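Local coordinates for molinate hydrolase (Gulosibacter molinativorax, PDB 4UB9), which hydrolyses the thiocarbamate pesticide molinate and is a zinc-binding member of the amidohydrolase family, probably acting on a carbon-nitrogen bond, at residues A303-Q308 with R352-N357; S326-T331 with Q406-K411; T284-L289 with A309-E314. All coordinates share one frame; numbering follows the deposited sequence.

Interaction 1. Residues A303-Q308 with R352-N357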
ATOM      1  N   ALA A 303      20.892  16.539  17.873  1.00 34.32           N
ATOM      2  CA  ALA A 303      21.233  17.841  17.356  1.00 32.48           C
ATOM      3  C   ALA A 303      21.892  17.730  16.010  1.00 34.08           C
ATOM      4  O   ALA A 303      21.800  18.621  15.184  1.00 37.44           O
ATOM      5  CB  ALA A 303      22.156  18.535  18.330  1.00 32.63           C
ATOM      6  N   THR A 304      22.619  16.647  15.814  1.00 33.02           N
ATOM      7  CA  THR A 304      23.392  16.461  14.576  1.00 32.11           C
ATOM      8  C   THR A 304      22.593  15.856  13.437  1.00 32.16           C
ATOM      9  O   THR A 304      23.130  15.635  12.349  1.00 32.40           O
ATOM     10  CB  THR A 304      24.621  15.550  14.824  1.00 31.53           C
ATOM     11  OG1 THR A 304      24.201  14.396  15.563  1.00 32.02           O
ATOM     12  CG2 THR A 304      25.645  16.308  15.600  1.00 31.10           C
ATOM     13  N   MET A 305      21.325  15.540  13.707  1.00 33.63           N
ATOM     14  CA  MET A 305      20.444  15.067  12.658  1.00 34.43           C
ATOM     15  C   MET A 305      19.899  16.298  11.911  1.00 35.02           C
ATOM     16  O   MET A 305      18.991  16.955  12.353  1.00 37.41           O
ATOM     17  CB  MET A 305      19.325  14.241  13.219  1.00 36.02           C
ATOM     18  CG  MET A 305      18.543  13.547  12.122  1.00 43.41           C
ATOM     19  SD  MET A 305      17.022  12.855  12.777  1.00 61.62           S
ATOM     20  CE  MET A 305      17.671  11.479  13.767  1.00 61.46           C
ATOM     21  N   THR A 306      20.496  16.607  10.774  1.00 32.88           N
ATOM     22  CA  THR A 306      20.271  17.889  10.113  1.00 34.29           C
ATOM     23  C   THR A 306      19.952  17.825   8.638  1.00 32.37           C
ATOM     24  O   THR A 306      20.467  18.598   7.853  1.00 34.99           O
ATOM     25  CB  THR A 306      21.489  18.822  10.295  1.00 33.23           C
ATOM     26  OG1 THR A 306      22.643  18.259   9.688  1.00 31.98           O
ATOM     27  CG2 THR A 306      21.744  19.035  11.749  1.00 32.40           C
ATOM     28  N   GLY A 307      19.089  16.900   8.260  1.00 31.88           N
ATOM     29  CA  GLY A 307      18.605  16.881   6.878  1.00 33.47           C
ATOM     30  C   GLY A 307      19.672  16.483   5.875  1.00 32.41           C
ATOM     31  O   GLY A 307      19.598  16.797   4.693  1.00 29.52           O
ATOM     32  N   GLN A 308      20.694  15.826   6.397  1.00 29.03           N
ATOM     33  CA  GLN A 308      21.881  15.422   5.656  1.00 30.86           C
ATOM     34  C   GLN A 308      22.611  16.593   5.043  1.00 31.78           C
ATOM     35  O   GLN A 308      23.260  16.462   4.052  1.00 30.97           O
ATOM     36  CB  GLN A 308      21.538  14.398   4.601  1.00 32.07           C
ATOM     37  CG  GLN A 308      21.291  13.023   5.196  1.00 31.29           C
ATOM     38  CD  GLN A 308      22.534  12.369   5.734  1.00 31.24           C
ATOM     39  OE1 GLN A 308      22.519  11.725   6.795  1.00 35.14           O
ATOM     40  NE2 GLN A 308      23.615  12.507   5.010  1.00 30.19           N
ATOM     41  N   ARG A 352      26.529   9.007   6.986  1.00 41.01           N
ATOM     42  CA  ARG A 352      26.977  10.002   5.988  1.00 41.97           C
ATOM     43  C   ARG A 352      27.256  11.375   6.676  1.00 39.44           C
ATOM     44  O   ARG A 352      28.040  11.451   7.607  1.00 36.23           O
ATOM     45  CB  ARG A 352      25.980  10.128   4.801  1.00 47.88           C
ATOM     46  CG  ARG A 352      25.708   8.867   3.993  1.00 59.09           C
ATOM     47  CD  ARG A 352      24.690   7.973   4.712  1.00 71.20           C
ATOM     48  NE  ARG A 352      24.502   6.655   4.103  1.00 73.79           N
ATOM     49  CZ  ARG A 352      23.375   6.228   3.519  1.00 77.27           C
ATOM     50  NH1 ARG A 352      22.290   6.995   3.467  1.00 71.11           N
ATOM     51  NH2 ARG A 352      23.328   5.001   2.990  1.00 72.50           N
ATOM     52  N   VAL A 353      26.557  12.422   6.243  1.00 35.36           N
ATOM     53  CA  VAL A 353      26.779  13.772   6.746  1.00 34.68           C
ATOM     54  C   VAL A 353      26.521  13.920   8.225  1.00 32.77           C
ATOM     55  O   VAL A 353      27.185  14.700   8.894  1.00 32.13           O
ATOM     56  CB  VAL A 353      25.944  14.791   5.948  1.00 38.85           C
ATOM     57  CG1 VAL A 353      26.035  16.173   6.568  1.00 35.58           C
ATOM     58  CG2 VAL A 353      26.422  14.819   4.487  1.00 35.98           C
ATOM     59  N   HIS A 354      25.613  13.128   8.771  1.00 30.38           N
ATOM     60  CA  HIS A 354      25.369  13.216  10.210  1.00 31.13           C
ATOM     61  C   HIS A 354      26.492  12.629  11.027  1.00 32.99           C
ATOM     62  O   HIS A 354      26.721  13.015  12.193  1.00 31.84           O
ATOM     63  CB  HIS A 354      24.063  12.547  10.609  1.00 31.84           C
ATOM     64  CG  HIS A 354      22.875  13.163   9.962  1.00 34.43           C
ATOM     65  ND1 HIS A 354      21.630  12.584   9.999  1.00 35.54           N
ATOM     66  CD2 HIS A 354      22.755  14.253   9.166  1.00 35.14           C
ATOM     67  CE1 HIS A 354      20.783  13.318   9.301  1.00 31.78           C
ATOM     68  NE2 HIS A 354      21.446  14.328   8.778  1.00 32.51           N
ATOM     69  N   HIS A 355      27.171  11.668  10.426  1.00 33.20           N
ATOM     70  CA  HIS A 355      28.365  11.085  11.037  1.00 35.09           C
ATOM     71  C   HIS A 355      29.442  12.170  11.091  1.00 32.74           C
ATOM     72  O   HIS A 355      30.081  12.354  12.126  1.00 36.09           O
ATOM     73  CB  HIS A 355      28.835   9.842  10.238  1.00 34.82           C
ATOM     74  CG  HIS A 355      30.264   9.463  10.468  1.00 34.70           C
ATOM     75  ND1 HIS A 355      30.674   8.696  11.550  1.00 36.99           N
ATOM     76  CD2 HIS A 355      31.383   9.770   9.782  1.00 33.33           C
ATOM     77  CE1 HIS A 355      31.984   8.542  11.514  1.00 33.19           C
ATOM     78  NE2 HIS A 355      32.437   9.185  10.453  1.00 36.42           N
ATOM     79  N   GLU A 356      29.650  12.838   9.971  1.00 33.72           N
ATOM     80  CA  GLU A 356      30.638  13.939   9.885  1.00 37.75           C
ATOM     81  C   GLU A 356      30.331  15.091  10.811  1.00 33.38           C
ATOM     82  O   GLU A 356      31.232  15.728  11.335  1.00 39.11           O
ATOM     83  CB  GLU A 356      30.733  14.459   8.465  1.00 43.26           C
ATOM     84  CG  GLU A 356      31.416  13.466   7.526  1.00 51.24           C
ATOM     85  CD  GLU A 356      31.024  13.654   6.058  1.00 57.67           C
ATOM     86  OE1 GLU A 356      30.422  14.682   5.706  1.00 60.84           O
ATOM     87  OE2 GLU A 356      31.317  12.753   5.244  1.00 65.11           O
ATOM     88  N   ASN A 357      29.049  15.351  11.020  1.00 35.20           N
ATOM     89  CA  ASN A 357      28.622  16.354  12.011  1.00 35.15           C
ATOM     90  C   ASN A 357      29.069  15.928  13.388  1.00 36.82           C
ATOM     91  O   ASN A 357      29.609  16.717  14.138  1.00 39.24           O
ATOM     92  CB  ASN A 357      27.104  16.496  12.051  1.00 35.71           C
ATOM     93  CG  ASN A 357      26.526  17.234  10.838  1.00 35.19           C
ATOM     94  OD1 ASN A 357      27.205  18.001  10.155  1.00 33.44           O
ATOM     95  ND2 ASN A 357      25.228  17.055  10.633  1.00 35.99           N
TER
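His354 lies between Gln308 and the backbone of Thr304 to Thr306, where a loop of the amidohydrolase TIM barrel meets a helix. The loop follows strand 299-301, whose end leads to the zinc ligand His302. The helix begins right after Arg352. Gln308 and His354 have the most surface buried here, with Thr304 next. CG of His354 stands beside the backbone N (chi1 -61°), which swings the ring out of the helix and into the bend of the loop. CA of Met305 lies over one ring face, 3.9 Å from the ring centroid, a CH-pi contact. The amide end of Gln308 is over the opposite face, its plane 35° from that of the ring. The loop is also held at the ring nitrogen: Gln308 N donates to His354 NE2 at 2.9 Å, from a position tilted 19° out of the ring plane. ND1 of the same ring is hydrogen-bonded to the backbone O of Phe349, so both nitrogens are engaged and the ring is fixed in rotation. With an alanine in place of His354, Gln308 N would probably lose its acceptor and a gap would open between the Gln308 side chain and Met305. Thr304 meets the next turn of the helix. Its CG2 packs on CB of Asn357 at 3.8 Å, while its hydroxyl is bonded to Asp358. Met305 CG reaches His354 CE1 at 3.6 Å, and its side chain is about 6 Å from the bound zinc. Val353 sets its two methyls against the backbone of Gln308. The amide of Asn357 bridges two loop residues. Its ND2 donates to Thr304 O at 3.1 Å, and weakly, at 3.0 Å, to Thr306 OG1, a hydroxyl bonded chiefly to Ala309 O.

Interaction 2. Residues S326-T331 with Q406-K411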
ATOM      1  N   SER A 326      24.147  19.644  23.635  1.00 32.50           N
ATOM      2  CA  SER A 326      23.616  18.832  22.521  1.00 33.73           C
ATOM      3  C   SER A 326      23.628  17.354  22.841  1.00 34.84           C
ATOM      4  O   SER A 326      24.689  16.830  23.232  1.00 35.96           O
ATOM      5  CB  SER A 326      24.510  19.023  21.314  1.00 31.40           C
ATOM      6  OG  SER A 326      24.480  20.343  20.877  1.00 33.92           O
ATOM      7  N   GLU A 327      22.508  16.646  22.699  1.00 35.33           N
ATOM      8  CA  GLU A 327      22.601  15.196  22.642  1.00 34.71           C
ATOM      9  C   GLU A 327      22.701  14.786  21.214  1.00 31.86           C
ATOM     10  O   GLU A 327      22.150  15.421  20.332  1.00 33.78           O
ATOM     11  CB  GLU A 327      21.598  14.361  23.489  1.00 38.97           C
ATOM     12  CG  GLU A 327      20.296  13.953  22.904  1.00 44.80           C
ATOM     13  CD  GLU A 327      20.250  12.630  22.149  1.00 42.38           C
ATOM     14  OE1 GLU A 327      19.844  11.588  22.709  1.00 38.75           O
ATOM     15  OE2 GLU A 327      20.510  12.686  20.949  1.00 42.87           O
ATOM     16  N   VAL A 328      23.453  13.727  20.998  1.00 32.80           N
ATOM     17  CA  VAL A 328      23.674  13.187  19.654  1.00 31.80           C
ATOM     18  C   VAL A 328      23.547  11.698  19.730  1.00 28.60           C
ATOM     19  O   VAL A 328      23.641  11.118  20.814  1.00 25.20           O
ATOM     20  CB  VAL A 328      25.031  13.535  19.077  1.00 33.35           C
ATOM     21  CG1 VAL A 328      25.209  15.040  19.051  1.00 36.82           C
ATOM     22  CG2 VAL A 328      26.120  12.902  19.898  1.00 34.98           C
ATOM     23  N   GLN A 329      23.191  11.117  18.592  1.00 29.44           N
ATOM     24  CA  GLN A 329      22.824   9.677  18.522  1.00 34.80           C
ATOM     25  C   GLN A 329      23.577   9.070  17.372  1.00 35.91           C
ATOM     26  O   GLN A 329      23.143   9.150  16.228  1.00 37.05           O
ATOM     27  CB  GLN A 329      21.335   9.462  18.350  1.00 35.07           C
ATOM     28  CG  GLN A 329      20.601   9.856  19.616  1.00 41.49           C
ATOM     29  CD  GLN A 329      19.097   9.837  19.494  1.00 41.37           C
ATOM     30  OE1 GLN A 329      18.535   9.190  18.616  1.00 46.79           O
ATOM     31  NE2 GLN A 329      18.450  10.520  20.393  1.00 41.02           N
ATOM     32  N   PRO A 330      24.766   8.551  17.670  1.00 36.64           N
ATOM     33  CA  PRO A 330      25.606   8.031  16.653  1.00 36.24           C
ATOM     34  C   PRO A 330      25.455   6.538  16.502  1.00 34.02           C
ATOM     35  O   PRO A 330      24.812   5.838  17.272  1.00 37.40           O
ATOM     36  CB  PRO A 330      26.980   8.344  17.197  1.00 32.49           C
ATOM     37  CG  PRO A 330      26.806   8.036  18.644  1.00 35.64           C
ATOM     38  CD  PRO A 330      25.448   8.561  18.980  1.00 35.64           C
ATOM     39  N   THR A 331      26.165   6.089  15.515  1.00 35.76           N
ATOM     40  CA  THR A 331      26.149   4.752  15.092  1.00 38.85           C
ATOM     41  C   THR A 331      27.626   4.320  14.993  1.00 39.10           C
ATOM     42  O   THR A 331      28.487   5.115  14.637  1.00 35.90           O
ATOM     43  CB  THR A 331      25.418   4.773  13.767  1.00 42.06           C
ATOM     44  OG1 THR A 331      24.745   3.536  13.571  1.00 59.60           O
ATOM     45  CG2 THR A 331      26.313   5.139  12.693  1.00 37.79           C
ATOM     46  N   GLN A 406      31.289   3.772  22.882  1.00 32.82           N
ATOM     47  CA  GLN A 406      32.188   3.156  21.879  1.00 34.96           C
ATOM     48  C   GLN A 406      32.157   3.920  20.567  1.00 32.61           C
ATOM     49  O   GLN A 406      33.202   4.262  20.013  1.00 37.60           O
ATOM     50  CB  GLN A 406      31.781   1.674  21.658  1.00 37.87           C
ATOM     51  CG  GLN A 406      32.633   0.991  20.607  1.00 42.32           C
ATOM     52  CD  GLN A 406      32.198  -0.435  20.348  1.00 39.92           C
ATOM     53  OE1 GLN A 406      31.703  -1.116  21.235  1.00 45.06           O
ATOM     54  NE2 GLN A 406      32.321  -0.854  19.124  1.00 37.18           N
ATOM     55  N   ALA A 407      30.942   4.212  20.061  1.00 31.91           N
ATOM     56  CA  ALA A 407      30.817   4.920  18.763  1.00 29.70           C
ATOM     57  C   ALA A 407      31.482   6.287  18.819  1.00 30.90           C
ATOM     58  O   ALA A 407      32.106   6.741  17.869  1.00 29.52           O
ATOM     59  CB  ALA A 407      29.375   5.097  18.389  1.00 30.24           C
ATOM     60  N   MET A 408      31.289   6.976  19.937  1.00 32.65           N
ATOM     61  CA  MET A 408      31.814   8.350  20.049  1.00 34.01           C
ATOM     62  C   MET A 408      33.358   8.321  20.067  1.00 32.02           C
ATOM     63  O   MET A 408      34.002   9.066  19.369  1.00 29.59           O
ATOM     64  CB  MET A 408      31.214   9.053  21.274  1.00 36.28           C
ATOM     65  CG  MET A 408      29.729   9.401  21.096  1.00 38.97           C
ATOM     66  SD  MET A 408      29.402  10.486  19.674  1.00 40.29           S
ATOM     67  CE  MET A 408      29.504  12.077  20.466  1.00 45.31           C
ATOM     68  N   VAL A 409      33.904   7.407  20.857  1.00 32.14           N
ATOM     69  CA  VAL A 409      35.328   7.220  20.950  1.00 31.21           C
ATOM     70  C   VAL A 409      35.893   6.839  19.596  1.00 34.09           C
ATOM     71  O   VAL A 409      36.904   7.378  19.206  1.00 36.75           O
ATOM     72  CB  VAL A 409      35.684   6.182  22.002  1.00 31.47           C
ATOM     73  CG1 VAL A 409      37.172   5.822  21.937  1.00 32.05           C
ATOM     74  CG2 VAL A 409      35.330   6.732  23.377  1.00 30.09           C
ATOM     75  N   GLU A 410      35.234   5.957  18.839  1.00 33.92           N
ATOM     76  CA  GLU A 410      35.659   5.679  17.421  1.00 33.19           C
ATOM     77  C   GLU A 410      35.767   6.943  16.575  1.00 32.88           C
ATOM     78  O   GLU A 410      36.521   7.013  15.634  1.00 30.79           O
ATOM     79  CB  GLU A 410      34.679   4.753  16.674  1.00 35.37           C
ATOM     80  CG  GLU A 410      34.632   3.303  17.146  1.00 42.10           C
ATOM     81  CD  GLU A 410      33.499   2.470  16.510  1.00 43.58           C
ATOM     82  OE1 GLU A 410      32.710   2.990  15.680  1.00 41.36           O
ATOM     83  OE2 GLU A 410      33.381   1.295  16.912  1.00 46.08           O
ATOM     84  N   LYS A 411      34.942   7.915  16.869  1.00 32.50           N
ATOM     85  CA  LYS A 411      34.967   9.155  16.112  1.00 36.36           C
ATOM     86  C   LYS A 411      35.920  10.181  16.689  1.00 35.91           C
ATOM     87  O   LYS A 411      35.902  11.327  16.276  1.00 39.82           O
ATOM     88  CB  LYS A 411      33.575   9.778  16.078  1.00 37.43           C
ATOM     89  CG  LYS A 411      32.564   8.948  15.316  1.00 35.12           C
ATOM     90  CD  LYS A 411      31.190   9.573  15.455  1.00 40.38           C
ATOM     91  CE  LYS A 411      30.102   8.527  15.566  1.00 39.15           C
ATOM     92  NZ  LYS A 411      29.907   7.838  14.289  1.00 35.44           N
TER
HETATM   93  O   HOH W   1      27.118   8.374  13.532  1.00 30.00           O
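Pro330 is the hub of this contact, its ring facing three residues of the helix end. CG of the ring touches Met408 SD at 3.7 Å and Ala407 CB at 3.9 Å. CB of the ring rests on Lys411 CE at 3.5 Å. Met408 crosses the proline at about a right angle. Its chain bends at chi2 (-59°) and again at chi3, and this carries the terminal methyl past the ring to Val328, where CE meets CG2 at 3.5 Å. The polar part lies at the other end. Lys411, with CE against the proline, gives NZ to Thr331 O at 3.1 Å. The bond lies in the carbonyl plane, with a C=O...N angle of 158°. A water ties the same two residues together, accepting from Lys411 NZ at 2.9 Å and from Thr331 N. NZ is also hydrogen-bonded to His355 ND1, so three partners grip the ammonium group, and the charge is probably well stabilised there. Ala407 CB sits near Thr331 O at 3.9 Å.

Further out, the surroundings hold both segments in place. Val328 O accepts from Trp404 NE1, one turn earlier on the helix, and Gln329 O accepts from Ser350 OG. Helix 353-363 lies alongside: Asp358 touches Val328 and Pro330, and Ile362 touches Met408. Glu327 OE1, on the strand, accepts from Gln329 NE2. Its OE2 takes the backbone N of the zinc ligand His302, so Glu327 is a second-shell residue that probably helps to place that histidine. Strand 326-328 pairs in parallel with strand 368-370. The arrangement is that of the TIM barrel of the amidohydrolase family, with a helix packed on the loop that leaves a parallel strand and Val328 reached by the methionine methyl.

Interaction 3. Residues T284-L289 with A309-E314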
ATOM      1  N   THR A 284      15.382  18.513  13.222  1.00 31.42           N
ATOM      2  CA  THR A 284      15.598  17.614  12.132  1.00 33.06           C
ATOM      3  C   THR A 284      16.302  18.294  10.961  1.00 28.52           C
ATOM      4  O   THR A 284      16.439  17.736   9.907  1.00 27.75           O
ATOM      5  CB  THR A 284      14.238  16.943  11.832  1.00 35.85           C
ATOM      6  OG1 THR A 284      14.231  15.654  12.425  1.00 41.25           O
ATOM      7  CG2 THR A 284      13.919  16.828  10.413  1.00 34.91           C
ATOM      8  N   SER A 285      16.720  19.525  11.176  1.00 30.80           N
ATOM      9  CA  SER A 285      17.283  20.374  10.098  1.00 30.14           C
ATOM     10  C   SER A 285      18.213  21.408  10.664  1.00 28.44           C
ATOM     11  O   SER A 285      18.198  21.680  11.862  1.00 26.00           O
ATOM     12  CB  SER A 285      16.167  21.152   9.353  1.00 33.78           C
ATOM     13  OG  SER A 285      15.517  22.039  10.236  1.00 36.63           O
ATOM     14  N   LEU A 286      19.027  22.005   9.797  1.00 28.51           N
ATOM     15  CA  LEU A 286      19.975  23.068  10.232  1.00 30.48           C
ATOM     16  C   LEU A 286      19.230  24.271  10.813  1.00 32.14           C
ATOM     17  O   LEU A 286      19.593  24.812  11.828  1.00 30.05           O
ATOM     18  CB  LEU A 286      20.801  23.544   9.071  1.00 31.75           C
ATOM     19  CG  LEU A 286      21.795  22.533   8.505  1.00 36.92           C
ATOM     20  CD1 LEU A 286      22.579  23.118   7.304  1.00 39.33           C
ATOM     21  CD2 LEU A 286      22.747  22.071   9.581  1.00 36.07           C
ATOM     22  N   GLU A 287      18.160  24.668  10.145  1.00 32.95           N
ATOM     23  CA  GLU A 287      17.365  25.791  10.613  1.00 31.20           C
ATOM     24  C   GLU A 287      16.634  25.466  11.896  1.00 29.06           C
ATOM     25  O   GLU A 287      16.469  26.318  12.764  1.00 29.24           O
ATOM     26  CB  GLU A 287      16.386  26.257   9.543  1.00 31.84           C
ATOM     27  CG  GLU A 287      17.056  27.153   8.511  1.00 35.49           C
ATOM     28  CD  GLU A 287      17.745  28.377   9.157  1.00 39.20           C
ATOM     29  OE1 GLU A 287      17.104  29.251   9.801  1.00 44.28           O
ATOM     30  OE2 GLU A 287      18.967  28.455   9.056  1.00 38.93           O
ATOM     31  N   GLY A 288      16.258  24.218  12.042  1.00 26.94           N
ATOM     32  CA  GLY A 288      15.663  23.778  13.288  1.00 27.23           C
ATOM     33  C   GLY A 288      16.653  23.871  14.427  1.00 27.21           C
ATOM     34  O   GLY A 288      16.350  24.335  15.518  1.00 30.49           O
ATOM     35  N   LEU A 289      17.847  23.402  14.167  1.00 28.62           N
ATOM     36  CA  LEU A 289      18.905  23.449  15.148  1.00 31.52           C
ATOM     37  C   LEU A 289      19.178  24.900  15.546  1.00 28.62           C
ATOM     38  O   LEU A 289      19.273  25.225  16.702  1.00 28.83           O
ATOM     39  CB  LEU A 289      20.176  22.821  14.576  1.00 31.40           C
ATOM     40  CG  LEU A 289      21.423  22.830  15.466  1.00 35.46           C
ATOM     41  CD1 LEU A 289      21.198  22.188  16.824  1.00 36.30           C
ATOM     42  CD2 LEU A 289      22.541  22.082  14.743  1.00 39.97           C
ATOM     43  N   ALA A 309      22.542  17.734   5.708  1.00 34.14           N
ATOM     44  CA  ALA A 309      23.300  18.912   5.322  1.00 35.40           C
ATOM     45  C   ALA A 309      24.278  19.235   6.438  1.00 31.62           C
ATOM     46  O   ALA A 309      23.966  19.071   7.603  1.00 34.41           O
ATOM     47  CB  ALA A 309      22.361  20.074   5.066  1.00 35.23           C
ATOM     48  N   PRO A 310      25.504  19.603   6.084  1.00 33.04           N
ATOM     49  CA  PRO A 310      26.533  19.802   7.121  1.00 29.17           C
ATOM     50  C   PRO A 310      26.311  21.029   7.982  1.00 29.42           C
ATOM     51  O   PRO A 310      25.928  22.071   7.507  1.00 29.01           O
ATOM     52  CB  PRO A 310      27.835  19.923   6.321  1.00 28.62           C
ATOM     53  CG  PRO A 310      27.416  20.418   4.989  1.00 34.09           C
ATOM     54  CD  PRO A 310      26.012  19.882   4.722  1.00 32.76           C
ATOM     55  N   ILE A 311      26.576  20.874   9.264  1.00 31.80           N
ATOM     56  CA  ILE A 311      26.397  21.948  10.202  1.00 33.95           C
ATOM     57  C   ILE A 311      27.416  23.064   9.908  1.00 36.84           C
ATOM     58  O   ILE A 311      28.586  22.797   9.849  1.00 34.49           O
ATOM     59  CB  ILE A 311      26.580  21.486  11.637  1.00 36.86           C
ATOM     60  CG1 ILE A 311      25.488  20.498  12.002  1.00 41.16           C
ATOM     61  CG2 ILE A 311      26.516  22.684  12.567  1.00 39.26           C
ATOM     62  CD1 ILE A 311      25.606  19.955  13.410  1.00 40.42           C
ATOM     63  N   PRO A 312      26.958  24.303   9.709  1.00 37.96           N
ATOM     64  CA  PRO A 312      27.896  25.389   9.455  1.00 35.72           C
ATOM     65  C   PRO A 312      28.696  25.767  10.668  1.00 35.56           C
ATOM     66  O   PRO A 312      28.269  25.589  11.826  1.00 38.30           O
ATOM     67  CB  PRO A 312      27.008  26.567   9.065  1.00 35.90           C
ATOM     68  CG  PRO A 312      25.610  26.025   8.950  1.00 37.50           C
ATOM     69  CD  PRO A 312      25.566  24.768   9.770  1.00 36.09           C
ATOM     70  N   GLU A 313      29.857  26.320  10.386  1.00 36.85           N
ATOM     71  CA  GLU A 313      30.806  26.732  11.410  1.00 39.36           C
ATOM     72  C   GLU A 313      30.162  27.685  12.401  1.00 36.31           C
ATOM     73  O   GLU A 313      30.328  27.567  13.603  1.00 44.15           O
ATOM     74  CB  GLU A 313      32.035  27.336  10.728  1.00 42.56           C
ATOM     75  CG  GLU A 313      33.325  27.099  11.491  1.00 51.87           C
ATOM     76  CD  GLU A 313      33.561  25.637  11.899  1.00 58.10           C
ATOM     77  OE1 GLU A 313      33.654  24.751  11.021  1.00 56.16           O
ATOM     78  OE2 GLU A 313      33.698  25.368  13.113  1.00 65.84           O
ATOM     79  N   GLU A 314      29.383  28.615  11.883  1.00 35.75           N
ATOM     80  CA  GLU A 314      28.724  29.634  12.696  1.00 41.52           C
ATOM     81  C   GLU A 314      27.843  29.021  13.796  1.00 39.83           C
ATOM     82  O   GLU A 314      27.755  29.531  14.906  1.00 43.27           O
ATOM     83  CB  GLU A 314      27.903  30.530  11.753  1.00 54.92           C
ATOM     84  CG  GLU A 314      27.123  31.613  12.453  1.00 66.77           C
ATOM     85  CD  GLU A 314      25.878  32.150  11.740  1.00 77.57           C
ATOM     86  OE1 GLU A 314      26.017  32.565  10.568  1.00 77.36           O
ATOM     87  OE2 GLU A 314      24.777  32.211  12.380  1.00 82.88           O
TER
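The backbones of Leu286 and Ile311 come nearest, their CA atoms 6.5 Å apart, where the first turn of helix 286-294 faces the extended run that leads into helix 313-322. The contact is apolar and centred on Leu286. CG of this leucine is anti to its carbonyl carbon (chi1 -68°). Chi2 of 179° extends the CD1 branch toward Ala309 and Pro310, while CD2 forks off toward Ile311 and Pro312. CD1 sits against Ala309 CB at 3.8 Å and Pro310 O at 3.5 Å. CD2 lies at 3.7 Å from Ile311 CA, and also reaches CG1 of that residue and CD of Pro312. The leucine fork thus spans four consecutive residues. One turn on, Leu289 continues the row. Its CD2 meets Ile311 CD1 at 4.0 Å, the two side chains crossing at about a right angle.

The helix turn that presents Leu286 is well formed. Ser285 is its N-cap, and OG accepts from Gly288 N at 2.9 Å. A side chain on Gly288 would run into this hydroxyl, which suits the glycine to its place. Pro312 is the N-cap of the facing helix, so both partners are seen at helix starts. Ile311 is also held by helix 353-363: its N donates to Asn357 OD1, and its O accepts from Arg360 NH1. A second subunit closes the contact at one edge: Thr218 of that subunit packs on Leu286 and Ala309, and Arg263 of that subunit forms a salt bridge with Glu287.

The contact joins the starts of the helices that follow parallel strands 279-282 and 299-301 of the TIM barrel, beside a subunit interface.

Overall arrangement
Interaction 1 is the middle of the three. Its centre is about 8 Å from that of interaction 3 and about 12 Å from that of interaction 2. Interactions 2 and 3 do not touch, their nearest atoms being about 6 Å apart. Both segments of interaction 1 reach interaction 3: Val353 CG1 lies 3.5 Å from Pro310 N, and Thr306 CB lies 3.6 Å from Leu286 CD2. The loop 303-308 also meets interaction 2, with Ala303 N 3.0 Å from Glu327 O and Thr304 OG1 3.7 Å from Val328 CG1. Only interaction 1 comes close to the zinc. Side chains of Val328 and Leu289 stay about 12 Å and 13 Å from the metal.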